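Local coordinates for protein 4-hydroxythreonine-4-phosphate dehydrogenase (Legionella pneumophila subsp. pneumophila, PDB 6XMY) that probably catalyses the NAD(P)-dependent oxidation of 4-(phosphooxy)-L-threonine, a step of pyridoxine 5'-phosphate biosynthesis, with the help of a divalent metal ion, at residues 149-163 / 185-198. Numbering follows the deposited sequence.
Sequences ETVVMMLACSQMKVA and KVIQQLHHSLKHDF. With SO4 (sulfate ion), chain J; EDO (1,2-ethanediol), chain G.
M154 lays its sulfur against the side chain of L190, SD to CD1 3.6 Å, the two chains crossing at about a right angle. The contact packs helix 180-197 on one face of the antiparallel beta hairpin 152-156/161-164, part of the alpha/beta fold of this PdxA-family enzyme; the axes of strand 152-156 and helix segment 185-197 cross at -53°. M154, V152, K161 and A163 all turn toward the helix. CG of M154 is anti to the backbone N (chi1 -177°) and the chain bends at chi3 (76°), so the flexible thioether meets L190 and also brings its methyl to the ring of F198, CE to CZ 3.6 Å. K161 reaches the same ring with its aliphatic part, CE to CD2 3.7 Å, while its CD packs against CD2 of L194; a long lysine can thus cover apolar groups with its methylenes. A163 is small enough for L190 to rest on its CB. V152 sets CG2 against the carbonyl O of V186 (3.6 Å) and against CB of Q189, the valine and glutamine side chains passing in opposite directions. M154 also touches I286 of the neighbouring strand 284-288, which carries N285, a predicted substrate-binding residue. Toward the N-terminal end of segment 185-198 the contact becomes polar: T150 crosses K185 at about a right angle, OG1 against CB and CD of the lysine, whose extended chain goes on to a salt bridge with E149, NZ to OE2 2.9 Å, entering from above the carboxylate plane. One water donates to both T150 O (2.8 Å) and Q189 OE1 (2.6 Å), while Q189 NE2 donates in its amide plane to S193 OG at 2.9 Å.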
# COMPACT_ATOMS: atom_id res chain seq x y z
N GLU A 149 -2.07 16.55 4.38
CA GLU A 149 -1.19 16.59 5.54
C GLU A 149 -1.04 15.22 6.18
O GLU A 149 0.08 14.80 6.51
CB GLU A 149 -1.69 17.61 6.57
CG GLU A 149 -0.96 17.51 7.90
CD GLU A 149 -1.29 18.65 8.83
OE1 GLU A 149 -0.49 19.60 8.92
OE2 GLU A 149 -2.37 18.61 9.47
N THR A 150 -2.14 14.50 6.38
CA THR A 150 -2.12 13.22 7.07
C THR A 150 -2.70 12.14 6.17
O THR A 150 -3.89 12.17 5.84
CB THR A 150 -2.90 13.27 8.38
OG1 THR A 150 -2.42 14.36 9.18
CG2 THR A 150 -2.72 11.96 9.16
N VAL A 151 -1.86 11.19 5.77
CA VAL A 151 -2.31 9.94 5.19
C VAL A 151 -1.89 8.83 6.13
O VAL A 151 -1.05 9.01 7.01
CB VAL A 151 -1.73 9.71 3.78
CG1 VAL A 151 -2.12 10.85 2.85
CG2 VAL A 151 -0.23 9.55 3.87
N VAL A 152 -2.51 7.67 5.97
CA VAL A 152 -2.27 6.55 6.86
C VAL A 152 -2.00 5.31 6.03
O VAL A 152 -2.78 4.97 5.12
CB VAL A 152 -3.46 6.29 7.81
CG1 VAL A 152 -3.16 5.08 8.70
CG2 VAL A 152 -3.76 7.52 8.65
N MET A 153 -0.90 4.64 6.32
CA MET A 153 -0.61 3.33 5.75
C MET A 153 -1.29 2.27 6.60
O MET A 153 -1.04 2.18 7.82
CB MET A 153 0.89 3.07 5.71
CG MET A 153 1.24 1.62 5.36
SD MET A 153 3.00 1.23 5.46
CE MET A 153 3.67 2.45 4.33
N MET A 154 -2.14 1.47 5.98
CA MET A 154 -2.83 0.39 6.68
C MET A 154 -2.65 -0.88 5.88
O MET A 154 -2.98 -0.92 4.70
CB MET A 154 -4.31 0.70 6.89
CG MET A 154 -5.03 -0.39 7.69
SD MET A 154 -6.77 -0.05 7.94
CE MET A 154 -7.44 -0.45 6.33
N LEU A 155 -2.10 -1.91 6.51
CA LEU A 155 -2.10 -3.23 5.90
C LEU A 155 -3.33 -4.01 6.38
O LEU A 155 -3.74 -3.90 7.54
CB LEU A 155 -0.80 -3.99 6.20
CG LEU A 155 0.32 -3.72 5.17
CD1 LEU A 155 0.84 -2.29 5.25
CD2 LEU A 155 1.47 -4.72 5.31
N ALA A 156 -3.92 -4.76 5.46
CA ALA A 156 -5.20 -5.40 5.73
C ALA A 156 -5.20 -6.82 5.18
O ALA A 156 -4.80 -7.05 4.04
CB ALA A 156 -6.34 -4.60 5.09
N CYS A 157 -5.65 -7.75 6.01
CA CYS A 157 -5.91 -9.12 5.60
C CYS A 157 -7.10 -9.61 6.42
O CYS A 157 -7.63 -8.89 7.26
CB CYS A 157 -4.67 -10.00 5.80
SG CYS A 157 -4.06 -10.05 7.52
N SER A 158 -7.53 -10.85 6.16
CA SER A 158 -8.69 -11.37 6.89
C SER A 158 -8.43 -11.46 8.39
O SER A 158 -9.36 -11.34 9.19
CB SER A 158 -9.12 -12.72 6.33
OG SER A 158 -8.19 -13.72 6.68
N GLN A 159 -7.16 -11.65 8.79
CA GLN A 159 -6.86 -11.81 10.21
C GLN A 159 -6.91 -10.48 10.96
O GLN A 159 -7.34 -10.44 12.12
CB GLN A 159 -5.47 -12.44 10.39
CG GLN A 159 -5.36 -13.90 9.94
CD GLN A 159 -5.02 -14.05 8.46
OE1 GLN A 159 -5.04 -13.08 7.70
NE2 GLN A 159 -4.72 -15.28 8.06
N MET A 160 -6.48 -9.40 10.31
CA MET A 160 -6.31 -8.16 11.05
C MET A 160 -6.06 -7.01 10.08
O MET A 160 -5.69 -7.21 8.92
CB MET A 160 -5.14 -8.26 12.03
CG MET A 160 -3.80 -8.50 11.34
SD MET A 160 -2.42 -8.72 12.48
CE MET A 160 -2.83 -10.30 13.22
N LYS A 161 -6.27 -5.81 10.59
CA LYS A 161 -5.84 -4.58 9.95
C LYS A 161 -4.86 -3.90 10.89
O LYS A 161 -5.10 -3.84 12.10
CB LYS A 161 -7.04 -3.65 9.70
CG LYS A 161 -8.06 -4.19 8.70
CD LYS A 161 -9.19 -3.20 8.54
CE LYS A 161 -10.18 -3.63 7.46
NZ LYS A 161 -10.83 -4.94 7.77
N VAL A 162 -3.74 -3.42 10.34
CA VAL A 162 -2.72 -2.73 11.13
C VAL A 162 -2.41 -1.41 10.45
O VAL A 162 -1.90 -1.39 9.32
CB VAL A 162 -1.45 -3.56 11.31
CG1 VAL A 162 -0.40 -2.73 12.04
CG2 VAL A 162 -1.75 -4.84 12.07
N ALA A 163 -2.72 -0.30 11.12
CA ALA A 163 -2.36 1.03 10.66
C ALA A 163 -1.15 1.50 11.44
O ALA A 163 -0.98 1.17 12.62
CB ALA A 163 -3.52 2.00 10.88
N LYS A 185 -4.54 12.65 14.51
CA LYS A 185 -4.86 12.80 13.10
C LYS A 185 -4.84 11.46 12.39
O LYS A 185 -5.70 11.19 11.53
CB LYS A 185 -3.87 13.77 12.46
CG LYS A 185 -4.12 15.21 12.89
CD LYS A 185 -3.02 16.13 12.42
CE LYS A 185 -3.30 17.57 12.82
NZ LYS A 185 -2.21 18.49 12.40
N VAL A 186 -3.88 10.60 12.73
CA VAL A 186 -3.82 9.27 12.14
C VAL A 186 -5.07 8.48 12.50
O VAL A 186 -5.70 7.85 11.63
CB VAL A 186 -2.55 8.54 12.60
CG1 VAL A 186 -2.67 7.04 12.37
CG2 VAL A 186 -1.34 9.11 11.88
N ILE A 187 -5.43 8.47 13.78
CA ILE A 187 -6.57 7.66 14.20
C ILE A 187 -7.90 8.26 13.73
O ILE A 187 -8.84 7.52 13.40
CB ILE A 187 -6.51 7.34 15.71
CG1 ILE A 187 -5.25 6.50 15.98
CG2 ILE A 187 -7.76 6.57 16.14
CD1 ILE A 187 -5.06 6.10 17.44
N GLN A 188 -8.00 9.60 13.62
CA GLN A 188 -9.19 10.19 13.01
C GLN A 188 -9.35 9.69 11.57
O GLN A 188 -10.45 9.30 11.16
CB GLN A 188 -9.08 11.72 13.01
CG GLN A 188 -9.41 12.39 14.34
CD GLN A 188 -9.08 13.87 14.34
OE1 GLN A 188 -8.37 14.37 13.46
NE2 GLN A 188 -9.58 14.59 15.33
N GLN A 189 -8.26 9.67 10.81
CA GLN A 189 -8.35 9.19 9.43
C GLN A 189 -8.70 7.70 9.40
O GLN A 189 -9.55 7.28 8.60
CB GLN A 189 -7.04 9.45 8.69
CG GLN A 189 -7.07 8.97 7.25
CD GLN A 189 -8.13 9.66 6.43
OE1 GLN A 189 -8.10 10.88 6.27
NE2 GLN A 189 -9.09 8.89 5.91
N LEU A 190 -8.05 6.90 10.24
CA LEU A 190 -8.36 5.48 10.31
C LEU A 190 -9.83 5.25 10.62
O LEU A 190 -10.51 4.46 9.96
CB LEU A 190 -7.48 4.81 11.37
CG LEU A 190 -7.79 3.34 11.63
CD1 LEU A 190 -7.62 2.50 10.37
CD2 LEU A 190 -6.92 2.79 12.77
N HIS A 191 -10.34 5.94 11.65
CA HIS A 191 -11.74 5.78 12.03
C HIS A 191 -12.67 6.15 10.88
O HIS A 191 -13.61 5.42 10.56
CB HIS A 191 -12.02 6.65 13.26
CG HIS A 191 -13.46 6.73 13.65
ND1 HIS A 191 -14.33 7.65 13.10
CD2 HIS A 191 -14.18 6.02 14.55
CE1 HIS A 191 -15.53 7.49 13.63
NE2 HIS A 191 -15.47 6.51 14.51
N HIS A 192 -12.38 7.28 10.22
CA HIS A 192 -13.22 7.73 9.12
C HIS A 192 -13.24 6.71 7.99
O HIS A 192 -14.31 6.41 7.43
CB HIS A 192 -12.72 9.07 8.59
CG HIS A 192 -13.50 9.59 7.43
ND1 HIS A 192 -14.70 10.25 7.58
CD2 HIS A 192 -13.27 9.53 6.10
CE1 HIS A 192 -15.16 10.59 6.39
NE2 HIS A 192 -14.31 10.16 5.47
N SER A 193 -12.08 6.17 7.64
CA SER A 193 -12.01 5.21 6.54
C SER A 193 -12.71 3.91 6.89
O SER A 193 -13.41 3.33 6.05
CB SER A 193 -10.56 4.95 6.16
OG SER A 193 -9.98 6.12 5.59
N LEU A 194 -12.52 3.40 8.11
CA LEU A 194 -13.20 2.17 8.50
C LEU A 194 -14.71 2.34 8.43
O LEU A 194 -15.42 1.44 7.97
CB LEU A 194 -12.77 1.75 9.91
CG LEU A 194 -11.32 1.30 10.09
CD1 LEU A 194 -11.00 1.08 11.56
CD2 LEU A 194 -11.05 0.05 9.26
N LYS A 195 -15.21 3.49 8.86
CA LYS A 195 -16.65 3.72 8.89
C LYS A 195 -17.20 3.95 7.49
O LYS A 195 -18.22 3.35 7.11
CB LYS A 195 -16.95 4.91 9.79
CG LYS A 195 -18.43 5.27 9.93
CD LYS A 195 -18.59 6.35 10.99
CE LYS A 195 -20.03 6.69 11.25
NZ LYS A 195 -20.12 7.70 12.34
N HIS A 196 -16.55 4.81 6.72
CA HIS A 196 -17.12 5.27 5.46
C HIS A 196 -16.74 4.39 4.28
O HIS A 196 -17.51 4.31 3.31
CB HIS A 196 -16.70 6.72 5.21
CG HIS A 196 -17.40 7.70 6.11
ND1 HIS A 196 -18.57 8.32 5.74
CD2 HIS A 196 -17.11 8.14 7.35
CE1 HIS A 196 -18.97 9.12 6.72
NE2 HIS A 196 -18.10 9.02 7.71
N ASP A 197 -15.59 3.73 4.33
CA ASP A 197 -15.12 2.93 3.21
C ASP A 197 -15.09 1.43 3.48
O ASP A 197 -15.06 0.66 2.52
CB ASP A 197 -13.74 3.41 2.74
CG ASP A 197 -13.78 4.84 2.22
OD1 ASP A 197 -14.79 5.21 1.58
OD2 ASP A 197 -12.81 5.59 2.48
N PHE A 198 -15.09 1.01 4.74
CA PHE A 198 -15.16 -0.40 5.08
C PHE A 198 -16.48 -0.80 5.73
O PHE A 198 -16.64 -1.97 6.10
CB PHE A 198 -13.98 -0.79 5.98
CG PHE A 198 -12.64 -0.77 5.28
CD1 PHE A 198 -11.93 0.41 5.14
CD2 PHE A 198 -12.09 -1.94 4.78
CE1 PHE A 198 -10.69 0.44 4.51
CE2 PHE A 198 -10.86 -1.93 4.14
CZ PHE A 198 -10.16 -0.74 4.01
S SO4 J . -16.75 10.20 10.69
O1 SO4 J . -15.84 11.02 9.88
O2 SO4 J . -16.33 8.81 10.62
O3 SO4 J . -18.11 10.33 10.18
O4 SO4 J . -16.70 10.66 12.08
C1 EDO G . -10.11 3.66 1.81
O1 EDO G . -10.52 4.74 2.66
C2 EDO G . -10.45 3.94 0.35
O2 EDO G . -9.65 5.01 -0.18
O HOH W 1 -6.34 12.65 7.07